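Local coordinates for protein pyridine synthase TbtD (Thermobispora bispora, PDB 5WA4) that probably catalyses the formal [4+2] aza-cycloaddition that builds the central pyridine of the thiopeptide antibiotic thiomuracin, and binds an N-terminal leader peptide fragment, at residues E[25-30]-E[154-159]; E[222-227]-E[347-352]; E[176-181]-E[252-257]; E[96-101]-E[113-118]; E[41-46]-E[59-64]. All blocks are in the same frame, centred on the assembly; numbering follows the deposited sequence.

Interaction 5 is the most buried of the five and the one built on strand pairing. It joins two neighbouring strands through backbone hydrogen bonds and a tyrosine pair. Interaction 1 touches it: Ile26 and Val30 of helix 22-35 pack on Phe46. Interaction 1 itself has leucines inside and a salt-bridge network at its exposed edge. Interactions 2 and 3 belong to the helical part of the chain and meet where Tyr350 packs on His177. Interaction 2 is apolar with a subunit boundary beside it; interaction 3 adds a weak arginine-carbonyl bond. Interaction 4 lies on the opposite side of the chain's centre from both, where a loop rests on the N-terminal part of a helix.

Interaction 1 of 5, residues E[25-30]-E[154-159]; sequences LILDGV and ALERVR
Leu155 is the first residue of 154-159 to touch 25-30. Its CD1 meets Ile26 CD1, and the two side chains cross at about a right angle. Its CB lies 3.9 Å from Leu27 CD1. The Leu27 side chain enters the gap between the two segments; the axes of 25-30 and 154-159 approach to 10.6 Å at 112°. Glu156 follows and lays its CG beside Leu27 CD1 at 3.8 Å. Arg159 closes the contact. Its CG is anti to the backbone N (chi1 -176°), and bends further out bring the guanidinium back over Leu27. Leu27 CD1 sits over the centre of one guanidinium face. At the edge, Arg159 NH1 makes a nearly straight salt bridge to Asp28 OD1 at 3.0 Å, on the syn side but 31° out of the carboxylate plane. A weak bond joins Arg159 NH2 to Glu156 OE2, and Asp24 is a second acidic partner of NH1. One arginine thus bridges acids of both helices. It probably offsets the repulsion between Asp28 OD1 and Glu156 OE2, 6.3 Å apart.

Interaction 2 of 5, residues E[222-227]-E[347-352]; sequences AFTERL and ADVYGI
Val349 and Leu227 form the close part of this contact. Leu227 CD2 lies 3.6 Å from Val349 CG2, and the two side chains slide past each other in opposite directions. Leu227 CG is anti to the backbone N (chi1 172°), which carries its branch across to helix 332-352. The same CD2 also reaches Tyr350 CE2 at 3.9 Å, at an oblique angle to the ring. Val349 CG1 covers one face of that ring from within its own helix. Val349 and Tyr350 remain partly exposed to solvent. Thr224 adds its methyl side: CB is 3.9 Å from Val349 CG2, and CG2 is 3.8 Å from Asp348 CB. This is a helix-helix packing in the mainly helical part of the chain. The axes of the segments 222-227 and 347-352 approach to 9.6 Å at 71°, with no hydrogen bond between them. The polar side is more loosely packed and is roofed by the second subunit. Thr224 OG1 turns back to the carbonyl O of Arg220 in its own helix. Asp348 touches Thr224 chiefly through CB, while its carboxylate is held by Tyr216 and by Arg220 of the second subunit. Ala217 of that subunit also packs on Asp348 and Ile352.

Interaction 3 of 5, residues E[176-181]-E[252-257]; sequences AHALST and RLRPIR
Leu179 meets Leu253 at about a right angle where the C-terminal end of helix 164-178 packs against the side of helix 244-265, within the all-helical part of the chain. Leu179 is the first residue to leave helical geometry. Its CG is anti to the carbonyl carbon (chi1 -67°), and both methyls are directed at the other helix. Leu179 CD2 lies 3.7 Å from Leu253 CB, and Leu179 CD1 is 3.9 Å from Leu253 CD1. CD2 also rests against the backbone of that helix, 3.6 Å from Leu253 O. On the next turn, Arg257 CB approaches Leu179 CD2 at 3.7 Å. The leucine thus lies between two successive turns. Behind Leu253, Val317 and Thr321 of helix 307-328 and Phe143 of helix 135-159 continue the packing. Arg257 runs out alongside Leu179, bends at chi3 (68°) and brings its guanidinium edge to the leucine's carbonyl. Arg254 is more loosely placed, its NH2 lying obliquely to Ala178 CB. The loop after the helix is tied back by Ser180 OG, which donates to Ala176 O at 2.7 Å. Across the segments the one hydrogen bond is weak: Arg257 NH1 reaches Leu179 O at 3.5 Å, nearly straight at 170°, with the oxygen close to the guanidinium plane.

Interaction 4 of 5, residues E[96-101]-E[113-118]; sequences AFLPLH and PLMPWS
The N-terminal part of helix 98-107 faces an irregular loop, and the backbones come nearest at His101 and Leu114, whose CA atoms are 6.8 Å apart. Leu98 carries the apolar part. Its CG is anti to the backbone N (chi1 -175°), which sends CD1 to the loop. There Leu98 CD1 meets Met115 CG at 3.6 Å and Leu114 CB at 3.9 Å, the leucines crossing at about a right angle. Leu114 CD1 reaches past them to the helix backbone, 3.7 Å from His101 C. The loop 113-118 leads from helix 98-107 to strand 123-128, so the contact folds this connection back on the helix. A cis peptide bond precedes Pro116 in it. Beyond the cis proline, Trp117 CZ2 lies 4.0 Å from His101 CE1, their side chains crossing at about a right angle. The six-membered ring of Trp117 also meets Phe97 obliquely, with centroids 6.0 Å apart and planes at 48°. Phe97 CB lies over one face of the His101 ring, toward its edge. Phe97 packs on Met91 and Leu98 on Gln334, both of the third subunit.

Interaction 5 of 5, residues E[41-46]-E[59-64]; sequences APMAYF and YVSTTR
Met43 O is gripped by two donors of Ser61: the backbone N at 3.1 Å and, weakly, the hydroxyl OG. Further along, Tyr59 N donates to Tyr45 O at 2.8 Å. The return bond runs from Tyr45 N to Tyr59 O at 3.0 Å, which makes these two residues a hydrogen-bonded antiparallel pair. Between these bonds Ala44 and Val60 form a non-hydrogen-bonded pair, and their side chains meet through Ala44 CB and Val60 CG2. Ala41 CB, before the strand, also packs on Val60 CG1 at 3.9 Å. The tyrosines lie on the other face. Tyr45 CG stands between its backbone N and carbonyl carbon (chi1 76°), which swings the ring toward Tyr59. Tyr59 CD2 lies over one face of the Tyr45 ring, toward its rim and 3.4 Å from Tyr45 CE2. The planes are 23° apart, but the rings barely overlap. Tyr59 CB makes a CH-pi contact with the same ring. Tyr144 of helix 135-159 also meets Tyr45. Strands 44-49 and 55-62 thus pair as a beta hairpin at one side of the chain's four-stranded antiparallel sheet.

Interaction 1 of 5, residues E[25-30]-E[154-159]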
# COMPACT_ATOMS: atom_id res chain seq x y z
N LEU E 25 4.27 -46.11 -13.92
CA LEU E 25 3.94 -45.81 -15.30
C LEU E 25 5.15 -45.21 -16.01
O LEU E 25 5.39 -45.46 -17.19
CB LEU E 25 2.75 -44.86 -15.39
CG LEU E 25 2.51 -44.11 -16.71
CD1 LEU E 25 2.21 -45.05 -17.87
CD2 LEU E 25 1.37 -43.15 -16.53
N ILE E 26 5.90 -44.40 -15.26
CA ILE E 26 7.11 -43.78 -15.79
C ILE E 26 8.08 -44.88 -16.21
O ILE E 26 8.43 -44.98 -17.39
CB ILE E 26 7.76 -42.81 -14.74
CG1 ILE E 26 7.02 -41.47 -14.73
CG2 ILE E 26 9.24 -42.58 -15.02
CD1 ILE E 26 7.43 -40.58 -13.59
N LEU E 27 8.46 -45.73 -15.26
CA LEU E 27 9.53 -46.70 -15.47
C LEU E 27 9.15 -47.90 -16.34
O LEU E 27 10.01 -48.44 -17.03
CB LEU E 27 10.02 -47.20 -14.12
CG LEU E 27 10.55 -46.12 -13.18
CD1 LEU E 27 11.01 -46.71 -11.85
CD2 LEU E 27 11.68 -45.40 -13.87
N ASP E 28 7.89 -48.33 -16.29
CA ASP E 28 7.49 -49.62 -16.89
C ASP E 28 6.70 -49.45 -18.18
O ASP E 28 6.54 -50.39 -18.95
CB ASP E 28 6.64 -50.44 -15.91
CG ASP E 28 7.41 -50.85 -14.65
OD1 ASP E 28 8.65 -50.72 -14.63
OD2 ASP E 28 6.75 -51.33 -13.69
N GLY E 29 6.18 -48.24 -18.39
CA GLY E 29 5.45 -47.95 -19.61
C GLY E 29 6.12 -46.88 -20.45
O GLY E 29 6.31 -47.07 -21.65
N VAL E 30 6.50 -45.77 -19.84
CA VAL E 30 6.94 -44.64 -20.64
C VAL E 30 8.40 -44.77 -21.06
O VAL E 30 8.71 -44.62 -22.24
CB VAL E 30 6.72 -43.30 -19.90
CG1 VAL E 30 7.41 -42.17 -20.65
CG2 VAL E 30 5.23 -43.01 -19.77
N ALA E 154 16.65 -41.69 -10.13
CA ALA E 154 16.02 -41.27 -8.88
C ALA E 154 14.79 -42.12 -8.55
O ALA E 154 14.57 -42.50 -7.39
CB ALA E 154 15.64 -39.81 -8.95
N LEU E 155 13.98 -42.44 -9.56
CA LEU E 155 12.76 -43.19 -9.31
C LEU E 155 13.11 -44.63 -8.98
O LEU E 155 12.50 -45.22 -8.11
CB LEU E 155 11.80 -43.13 -10.51
CG LEU E 155 11.24 -41.72 -10.75
CD1 LEU E 155 9.91 -41.72 -11.51
CD2 LEU E 155 11.09 -40.94 -9.45
N GLU E 156 14.11 -45.20 -9.67
CA GLU E 156 14.43 -46.60 -9.43
C GLU E 156 15.00 -46.75 -8.03
O GLU E 156 14.78 -47.75 -7.35
CB GLU E 156 15.39 -47.16 -10.50
CG GLU E 156 14.72 -47.36 -11.88
CD GLU E 156 15.15 -48.63 -12.61
OE1 GLU E 156 16.18 -48.59 -13.34
OE2 GLU E 156 14.46 -49.67 -12.48
N ARG E 157 15.70 -45.72 -7.56
CA ARG E 157 16.11 -45.69 -6.17
C ARG E 157 14.91 -45.52 -5.24
O ARG E 157 14.94 -45.91 -4.08
CB ARG E 157 17.13 -44.58 -5.95
CG ARG E 157 18.55 -45.01 -6.25
CD ARG E 157 19.50 -43.91 -5.94
NE ARG E 157 19.33 -43.42 -4.58
CZ ARG E 157 19.86 -43.98 -3.51
NH1 ARG E 157 20.59 -45.08 -3.64
NH2 ARG E 157 19.67 -43.45 -2.31
N VAL E 158 13.84 -44.93 -5.75
CA VAL E 158 12.66 -44.72 -4.92
C VAL E 158 11.87 -46.03 -4.79
O VAL E 158 11.38 -46.37 -3.70
CB VAL E 158 11.80 -43.57 -5.51
CG1 VAL E 158 10.28 -43.85 -5.39
CG2 VAL E 158 12.22 -42.22 -4.90
N ARG E 159 11.79 -46.77 -5.89
CA ARG E 159 11.04 -48.02 -5.96
C ARG E 159 11.59 -49.08 -4.98
O ARG E 159 10.91 -50.05 -4.62
CB ARG E 159 11.08 -48.53 -7.40
CG ARG E 159 10.27 -49.74 -7.62
CD ARG E 159 9.63 -49.71 -8.98
NE ARG E 159 10.59 -49.92 -10.05
CZ ARG E 159 10.23 -50.18 -11.31
NH1 ARG E 159 8.94 -50.26 -11.63
NH2 ARG E 159 11.17 -50.36 -12.25

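Interaction 2 of 5, residues E[222-227]-E[347-352]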
# COMPACT_ATOMS: atom_id res chain seq x y z
N ALA E 222 23.54 -36.07 11.57
CA ALA E 222 23.27 -36.75 10.31
C ALA E 222 23.17 -35.76 9.13
O ALA E 222 23.67 -36.05 8.03
CB ALA E 222 21.99 -37.56 10.41
N PHE E 223 22.54 -34.61 9.35
CA PHE E 223 22.36 -33.61 8.29
C PHE E 223 23.66 -32.90 7.94
O PHE E 223 23.98 -32.76 6.77
CB PHE E 223 21.31 -32.57 8.68
CG PHE E 223 19.90 -33.01 8.43
CD1 PHE E 223 19.35 -32.94 7.17
CD2 PHE E 223 19.13 -33.52 9.46
CE1 PHE E 223 18.06 -33.36 6.93
CE2 PHE E 223 17.85 -33.93 9.23
CZ PHE E 223 17.31 -33.86 7.96
N THR E 224 24.39 -32.44 8.96
CA THR E 224 25.59 -31.66 8.72
C THR E 224 26.64 -32.47 7.99
O THR E 224 27.34 -31.95 7.12
CB THR E 224 26.22 -31.18 10.02
OG1 THR E 224 26.31 -32.27 10.94
CG2 THR E 224 25.42 -30.05 10.62
N GLU E 225 26.75 -33.75 8.33
CA GLU E 225 27.82 -34.54 7.75
C GLU E 225 27.44 -35.11 6.37
O GLU E 225 28.33 -35.43 5.57
CB GLU E 225 28.27 -35.63 8.73
CG GLU E 225 29.23 -35.05 9.79
CD GLU E 225 29.46 -35.98 10.97
OE1 GLU E 225 28.71 -36.97 11.12
OE2 GLU E 225 30.39 -35.71 11.77
N ARG E 226 26.15 -35.16 6.06
CA ARG E 226 25.77 -35.42 4.67
C ARG E 226 25.93 -34.17 3.78
O ARG E 226 26.24 -34.27 2.59
CB ARG E 226 24.34 -35.93 4.57
CG ARG E 226 24.10 -36.57 3.24
CD ARG E 226 22.67 -36.94 3.03
NE ARG E 226 22.52 -37.61 1.74
CZ ARG E 226 22.81 -38.89 1.53
NH1 ARG E 226 23.28 -39.62 2.53
NH2 ARG E 226 22.64 -39.44 0.33
N LEU E 227 25.76 -32.98 4.36
CA LEU E 227 25.90 -31.75 3.60
C LEU E 227 27.38 -31.50 3.28
O LEU E 227 27.72 -31.16 2.15
CB LEU E 227 25.29 -30.57 4.36
CG LEU E 227 25.52 -29.16 3.80
CD1 LEU E 227 24.24 -28.37 3.94
CD2 LEU E 227 26.64 -28.44 4.52
N ALA E 347 24.12 -23.57 7.76
CA ALA E 347 24.40 -22.57 8.78
C ALA E 347 25.33 -23.14 9.85
O ALA E 347 26.19 -22.43 10.41
CB ALA E 347 23.11 -22.06 9.41
N ASP E 348 25.18 -24.43 10.13
CA ASP E 348 26.02 -25.05 11.14
C ASP E 348 27.43 -25.21 10.62
O ASP E 348 28.38 -24.67 11.20
CB ASP E 348 25.46 -26.40 11.57
CG ASP E 348 24.69 -26.31 12.86
OD1 ASP E 348 25.10 -25.50 13.73
OD2 ASP E 348 23.65 -27.01 13.00
N VAL E 349 27.56 -25.92 9.50
CA VAL E 349 28.85 -26.28 8.94
C VAL E 349 29.72 -25.09 8.65
O VAL E 349 30.91 -25.10 8.96
CB VAL E 349 28.71 -27.09 7.65
CG1 VAL E 349 30.09 -27.42 7.11
CG2 VAL E 349 27.89 -28.35 7.90
N TYR E 350 29.13 -24.05 8.07
CA TYR E 350 29.88 -22.88 7.59
C TYR E 350 29.91 -21.75 8.62
O TYR E 350 30.57 -20.73 8.42
CB TYR E 350 29.31 -22.40 6.24
CG TYR E 350 29.53 -23.46 5.17
CD1 TYR E 350 30.79 -23.69 4.65
CD2 TYR E 350 28.48 -24.26 4.73
CE1 TYR E 350 31.00 -24.68 3.69
CE2 TYR E 350 28.68 -25.25 3.77
CZ TYR E 350 29.95 -25.45 3.25
OH TYR E 350 30.15 -26.44 2.30
N GLY E 351 29.23 -21.95 9.74
CA GLY E 351 29.30 -21.02 10.84
C GLY E 351 30.43 -21.39 11.79
O GLY E 351 31.09 -20.50 12.33
N ILE E 352 30.67 -22.69 11.97
CA ILE E 352 31.66 -23.19 12.94
C ILE E 352 33.11 -22.94 12.47
O ILE E 352 34.00 -22.70 13.30
CB ILE E 352 31.42 -24.70 13.24
CG1 ILE E 352 30.19 -24.87 14.15
CG2 ILE E 352 32.61 -25.33 13.92
CD1 ILE E 352 29.78 -26.31 14.38

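Interaction 3 of 5, residues E[176-181]-E[252-257]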
# COMPACT_ATOMS: atom_id res chain seq x y z
N ALA E 176 23.37 -25.52 -5.22
CA ALA E 176 23.72 -24.26 -4.57
C ALA E 176 25.20 -24.17 -4.30
O ALA E 176 25.74 -23.08 -4.19
CB ALA E 176 22.96 -24.07 -3.28
N HIS E 177 25.87 -25.32 -4.16
CA HIS E 177 27.30 -25.27 -3.84
C HIS E 177 28.12 -25.09 -5.12
O HIS E 177 29.01 -24.25 -5.18
CB HIS E 177 27.76 -26.53 -3.10
CG HIS E 177 29.14 -26.40 -2.53
ND1 HIS E 177 29.54 -25.31 -1.79
CD2 HIS E 177 30.23 -27.20 -2.64
CE1 HIS E 177 30.80 -25.46 -1.44
NE2 HIS E 177 31.25 -26.59 -1.95
N ALA E 178 27.78 -25.88 -6.13
CA ALA E 178 28.55 -25.93 -7.35
C ALA E 178 28.24 -24.77 -8.29
O ALA E 178 29.15 -24.11 -8.79
CB ALA E 178 28.31 -27.26 -8.06
N LEU E 179 26.96 -24.51 -8.53
CA LEU E 179 26.58 -23.56 -9.55
C LEU E 179 26.30 -22.15 -9.05
O LEU E 179 25.76 -21.34 -9.80
CB LEU E 179 25.35 -24.06 -10.30
CG LEU E 179 25.55 -25.31 -11.15
CD1 LEU E 179 24.87 -26.50 -10.50
CD2 LEU E 179 25.03 -25.11 -12.57
N SER E 180 26.64 -21.83 -7.80
CA SER E 180 26.59 -20.43 -7.39
C SER E 180 28.02 -19.86 -7.34
O SER E 180 28.99 -20.61 -7.48
CB SER E 180 25.90 -20.26 -6.03
OG SER E 180 26.73 -20.67 -4.96
N THR E 181 28.15 -18.56 -7.13
CA THR E 181 29.49 -17.98 -7.16
C THR E 181 30.27 -18.39 -5.91
O THR E 181 31.36 -18.98 -6.01
CB THR E 181 29.47 -16.41 -7.31
OG1 THR E 181 28.64 -16.03 -8.42
CG2 THR E 181 30.87 -15.90 -7.56
N ARG E 252 25.72 -31.67 -15.57
CA ARG E 252 24.67 -31.58 -16.57
C ARG E 252 23.96 -30.23 -16.47
O ARG E 252 23.21 -29.83 -17.36
CB ARG E 252 23.67 -32.73 -16.35
CG ARG E 252 22.52 -32.84 -17.33
CD ARG E 252 22.06 -34.31 -17.38
NE ARG E 252 22.63 -35.06 -18.51
CZ ARG E 252 22.62 -36.39 -18.61
NH1 ARG E 252 22.09 -37.13 -17.64
NH2 ARG E 252 23.14 -36.98 -19.69
N LEU E 253 24.20 -29.54 -15.36
CA LEU E 253 23.55 -28.26 -15.12
C LEU E 253 24.50 -27.12 -15.52
O LEU E 253 24.04 -26.05 -15.89
CB LEU E 253 23.14 -28.10 -13.65
CG LEU E 253 21.69 -28.32 -13.27
CD1 LEU E 253 21.41 -27.61 -11.97
CD2 LEU E 253 20.80 -27.82 -14.36
N ARG E 254 25.81 -27.36 -15.43
CA ARG E 254 26.78 -26.32 -15.75
C ARG E 254 26.59 -25.77 -17.17
O ARG E 254 26.54 -24.56 -17.34
CB ARG E 254 28.21 -26.82 -15.55
CG ARG E 254 29.07 -25.79 -14.83
CD ARG E 254 30.48 -26.28 -14.56
NE ARG E 254 30.77 -26.37 -13.13
CZ ARG E 254 30.97 -27.52 -12.48
NH1 ARG E 254 30.93 -28.68 -13.15
NH2 ARG E 254 31.23 -27.51 -11.17
N PRO E 255 26.44 -26.64 -18.18
CA PRO E 255 26.08 -26.06 -19.47
C PRO E 255 24.82 -25.20 -19.38
O PRO E 255 24.85 -24.08 -19.85
CB PRO E 255 25.83 -27.29 -20.36
CG PRO E 255 26.61 -28.34 -19.74
CD PRO E 255 26.49 -28.11 -18.27
N ILE E 256 23.74 -25.72 -18.79
CA ILE E 256 22.50 -24.96 -18.65
C ILE E 256 22.74 -23.58 -17.99
O ILE E 256 22.24 -22.57 -18.48
CB ILE E 256 21.45 -25.78 -17.84
CG1 ILE E 256 21.19 -27.13 -18.50
CG2 ILE E 256 20.13 -25.04 -17.73
CD1 ILE E 256 20.48 -27.02 -19.84
N ARG E 257 23.54 -23.52 -16.92
CA ARG E 257 23.88 -22.24 -16.29
C ARG E 257 24.55 -21.26 -17.28
O ARG E 257 24.14 -20.11 -17.40
CB ARG E 257 24.81 -22.41 -15.07
CG ARG E 257 25.09 -21.06 -14.37
CD ARG E 257 26.18 -21.10 -13.28
NE ARG E 257 27.48 -21.35 -13.86
CZ ARG E 257 28.59 -21.60 -13.16
NH1 ARG E 257 28.59 -21.62 -11.84
NH2 ARG E 257 29.73 -21.82 -13.81

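Interaction 4 of 5, residues E[96-101]-E[113-118]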
# COMPACT_ATOMS: atom_id res chain seq x y z
N ALA E 96 -14.69 -33.31 -6.13
CA ALA E 96 -14.08 -33.04 -4.83
C ALA E 96 -12.83 -32.20 -4.98
O ALA E 96 -12.41 -31.52 -4.05
CB ALA E 96 -13.76 -34.36 -4.10
N PHE E 97 -12.21 -32.29 -6.15
CA PHE E 97 -10.98 -31.56 -6.44
C PHE E 97 -11.24 -30.24 -7.15
O PHE E 97 -10.32 -29.45 -7.30
CB PHE E 97 -10.02 -32.39 -7.30
CG PHE E 97 -9.32 -33.50 -6.56
CD1 PHE E 97 -9.92 -34.75 -6.41
CD2 PHE E 97 -8.06 -33.30 -6.03
CE1 PHE E 97 -9.28 -35.76 -5.75
CE2 PHE E 97 -7.40 -34.30 -5.36
CZ PHE E 97 -8.01 -35.54 -5.21
N LEU E 98 -12.47 -30.00 -7.61
CA LEU E 98 -12.72 -28.82 -8.45
C LEU E 98 -12.25 -27.53 -7.75
O LEU E 98 -11.41 -26.82 -8.29
CB LEU E 98 -14.21 -28.71 -8.85
CG LEU E 98 -14.62 -27.59 -9.82
CD1 LEU E 98 -13.91 -27.75 -11.13
CD2 LEU E 98 -16.10 -27.60 -10.08
N PRO E 99 -12.74 -27.24 -6.53
CA PRO E 99 -12.29 -25.97 -5.95
C PRO E 99 -10.77 -25.82 -5.83
O PRO E 99 -10.30 -24.70 -5.95
CB PRO E 99 -12.94 -25.95 -4.57
CG PRO E 99 -14.10 -26.88 -4.68
CD PRO E 99 -13.61 -27.98 -5.60
N LEU E 100 -10.03 -26.88 -5.59
CA LEU E 100 -8.57 -26.77 -5.55
C LEU E 100 -8.04 -26.55 -6.95
O LEU E 100 -7.05 -25.85 -7.13
CB LEU E 100 -7.91 -28.02 -4.97
CG LEU E 100 -6.39 -27.86 -4.92
CD1 LEU E 100 -6.08 -26.62 -4.10
CD2 LEU E 100 -5.65 -29.09 -4.35
N HIS E 101 -8.68 -27.15 -7.94
CA HIS E 101 -8.25 -27.01 -9.31
C HIS E 101 -8.56 -25.57 -9.85
O HIS E 101 -7.73 -24.98 -10.57
CB HIS E 101 -8.90 -28.10 -10.16
CG HIS E 101 -8.28 -29.44 -9.99
ND1 HIS E 101 -8.60 -30.53 -10.78
CD2 HIS E 101 -7.33 -29.88 -9.12
CE1 HIS E 101 -7.87 -31.57 -10.41
NE2 HIS E 101 -7.08 -31.21 -9.42
N PRO E 113 -10.79 -26.80 -19.82
CA PRO E 113 -11.76 -27.36 -18.88
C PRO E 113 -11.07 -27.88 -17.64
O PRO E 113 -9.95 -28.37 -17.75
CB PRO E 113 -12.39 -28.49 -19.68
CG PRO E 113 -12.32 -28.00 -21.10
CD PRO E 113 -10.98 -27.31 -21.19
N LEU E 114 -11.70 -27.72 -16.49
CA LEU E 114 -11.24 -28.36 -15.27
C LEU E 114 -12.07 -29.60 -15.04
O LEU E 114 -11.57 -30.58 -14.49
CB LEU E 114 -11.37 -27.42 -14.08
CG LEU E 114 -10.62 -26.09 -14.17
CD1 LEU E 114 -10.77 -25.31 -12.86
CD2 LEU E 114 -9.14 -26.34 -14.48
N MET E 115 -13.34 -29.51 -15.45
CA MET E 115 -14.38 -30.56 -15.44
C MET E 115 -14.97 -30.69 -16.84
O MET E 115 -15.09 -29.69 -17.54
CB MET E 115 -15.52 -30.20 -14.48
CG MET E 115 -15.26 -30.45 -13.02
SD MET E 115 -15.16 -32.20 -12.64
CE MET E 115 -13.51 -32.22 -11.97
N PRO E 116 -15.38 -31.90 -17.26
CA PRO E 116 -15.24 -33.28 -16.78
C PRO E 116 -13.84 -33.84 -17.02
O PRO E 116 -13.27 -33.54 -18.07
CB PRO E 116 -16.25 -34.05 -17.64
CG PRO E 116 -17.22 -33.03 -18.09
CD PRO E 116 -16.39 -31.82 -18.32
N TRP E 117 -13.32 -34.67 -16.11
CA TRP E 117 -12.02 -35.31 -16.32
C TRP E 117 -11.97 -36.11 -17.62
O TRP E 117 -12.98 -36.60 -18.13
CB TRP E 117 -11.65 -36.23 -15.14
CG TRP E 117 -11.22 -35.48 -13.90
CD1 TRP E 117 -11.41 -34.16 -13.65
CD2 TRP E 117 -10.54 -36.01 -12.75
NE1 TRP E 117 -10.89 -33.83 -12.42
CE2 TRP E 117 -10.35 -34.95 -11.85
CE3 TRP E 117 -10.05 -37.28 -12.40
CZ2 TRP E 117 -9.71 -35.11 -10.62
CZ3 TRP E 117 -9.41 -37.44 -11.17
CH2 TRP E 117 -9.24 -36.36 -10.30
N SER E 118 -10.77 -36.20 -18.18
CA SER E 118 -10.45 -37.14 -19.24
C SER E 118 -10.63 -38.55 -18.68
O SER E 118 -10.43 -38.77 -17.48
CB SER E 118 -9.02 -36.91 -19.73
OG SER E 118 -8.48 -38.05 -20.37

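Interaction 5 of 5, residues E[41-46]-E[59-64]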
# COMPACT_ATOMS: atom_id res chain seq x y z
N ALA E 41 14.32 -40.62 -32.49
CA ALA E 41 13.87 -39.42 -31.79
C ALA E 41 14.46 -39.34 -30.39
O ALA E 41 13.76 -39.59 -29.42
CB ALA E 41 12.38 -39.39 -31.73
N PRO E 42 15.74 -38.97 -30.29
CA PRO E 42 16.41 -38.90 -28.98
C PRO E 42 15.87 -37.78 -28.09
O PRO E 42 16.19 -37.71 -26.90
CB PRO E 42 17.88 -38.63 -29.35
CG PRO E 42 17.81 -37.96 -30.71
CD PRO E 42 16.64 -38.62 -31.40
N MET E 43 15.04 -36.93 -28.68
CA MET E 43 14.60 -35.72 -28.03
C MET E 43 13.20 -35.87 -27.44
O MET E 43 12.19 -35.56 -28.08
CB MET E 43 14.65 -34.56 -29.02
CG MET E 43 14.83 -33.20 -28.37
SD MET E 43 16.44 -33.02 -27.62
CE MET E 43 16.27 -31.40 -26.88
N ALA E 44 13.15 -36.33 -26.20
CA ALA E 44 11.87 -36.53 -25.55
C ALA E 44 11.91 -36.18 -24.07
O ALA E 44 12.99 -36.15 -23.44
CB ALA E 44 11.41 -37.95 -25.75
N TYR E 45 10.74 -35.89 -23.52
CA TYR E 45 10.58 -35.69 -22.08
C TYR E 45 9.11 -35.77 -21.69
O TYR E 45 8.21 -35.68 -22.55
CB TYR E 45 11.20 -34.35 -21.63
CG TYR E 45 10.43 -33.08 -21.94
CD1 TYR E 45 10.55 -32.44 -23.18
CD2 TYR E 45 9.62 -32.48 -20.98
CE1 TYR E 45 9.87 -31.25 -23.46
CE2 TYR E 45 8.93 -31.28 -21.26
CZ TYR E 45 9.06 -30.68 -22.50
OH TYR E 45 8.39 -29.50 -22.77
N PHE E 46 8.87 -35.96 -20.40
CA PHE E 46 7.51 -36.06 -19.89
C PHE E 46 7.36 -35.13 -18.70
O PHE E 46 8.34 -34.78 -18.03
CB PHE E 46 7.15 -37.52 -19.51
CG PHE E 46 8.20 -38.21 -18.67
CD1 PHE E 46 8.12 -38.21 -17.29
CD2 PHE E 46 9.28 -38.85 -19.27
CE1 PHE E 46 9.09 -38.84 -16.53
CE2 PHE E 46 10.26 -39.47 -18.50
CZ PHE E 46 10.16 -39.47 -17.13
N TYR E 59 6.17 -35.23 -24.39
CA TYR E 59 6.63 -34.39 -25.49
C TYR E 59 7.72 -35.11 -26.26
O TYR E 59 8.71 -35.52 -25.68
CB TYR E 59 7.15 -33.05 -24.97
CG TYR E 59 6.14 -32.27 -24.15
CD1 TYR E 59 5.20 -31.46 -24.77
CD2 TYR E 59 6.13 -32.35 -22.76
CE1 TYR E 59 4.28 -30.74 -24.02
CE2 TYR E 59 5.22 -31.65 -22.01
CZ TYR E 59 4.30 -30.84 -22.63
OH TYR E 59 3.39 -30.14 -21.87
N VAL E 60 7.53 -35.30 -27.57
CA VAL E 60 8.60 -35.80 -28.43
C VAL E 60 8.78 -34.89 -29.66
O VAL E 60 7.80 -34.40 -30.23
CB VAL E 60 8.35 -37.24 -28.89
CG1 VAL E 60 9.62 -37.83 -29.49
CG2 VAL E 60 7.88 -38.09 -27.73
N SER E 61 10.03 -34.65 -30.06
CA SER E 61 10.22 -33.77 -31.22
C SER E 61 10.84 -34.49 -32.41
O SER E 61 12.03 -34.81 -32.41
CB SER E 61 11.08 -32.55 -30.85
OG SER E 61 12.34 -32.92 -30.36
N THR E 62 9.99 -34.74 -33.40
CA THR E 62 10.39 -35.21 -34.72
C THR E 62 9.41 -34.70 -35.76
O THR E 62 8.60 -33.83 -35.46
CB THR E 62 10.47 -36.76 -34.81
OG1 THR E 62 9.52 -37.34 -33.90
CG2 THR E 62 11.87 -37.27 -34.51
N THR E 63 9.50 -35.24 -36.97
CA THR E 63 8.57 -34.92 -38.05
C THR E 63 7.28 -35.71 -37.93
O THR E 63 7.16 -36.58 -37.07
CB THR E 63 9.18 -35.23 -39.41
OG1 THR E 63 9.75 -36.54 -39.37
CG2 THR E 63 10.25 -34.21 -39.74
N ARG E 64 6.31 -35.43 -38.80
CA ARG E 64 5.06 -36.18 -38.77
C ARG E 64 5.32 -37.58 -39.33
O ARG E 64 4.63 -38.54 -38.99
CB ARG E 64 3.95 -35.46 -39.54
CG ARG E 64 2.82 -36.36 -40.04
CD ARG E 64 1.73 -35.56 -40.75
NE ARG E 64 1.75 -35.81 -42.19
CZ ARG E 64 0.91 -35.26 -43.07
NH1 ARG E 64 -0.04 -34.42 -42.66
NH2 ARG E 64 1.02 -35.55 -44.36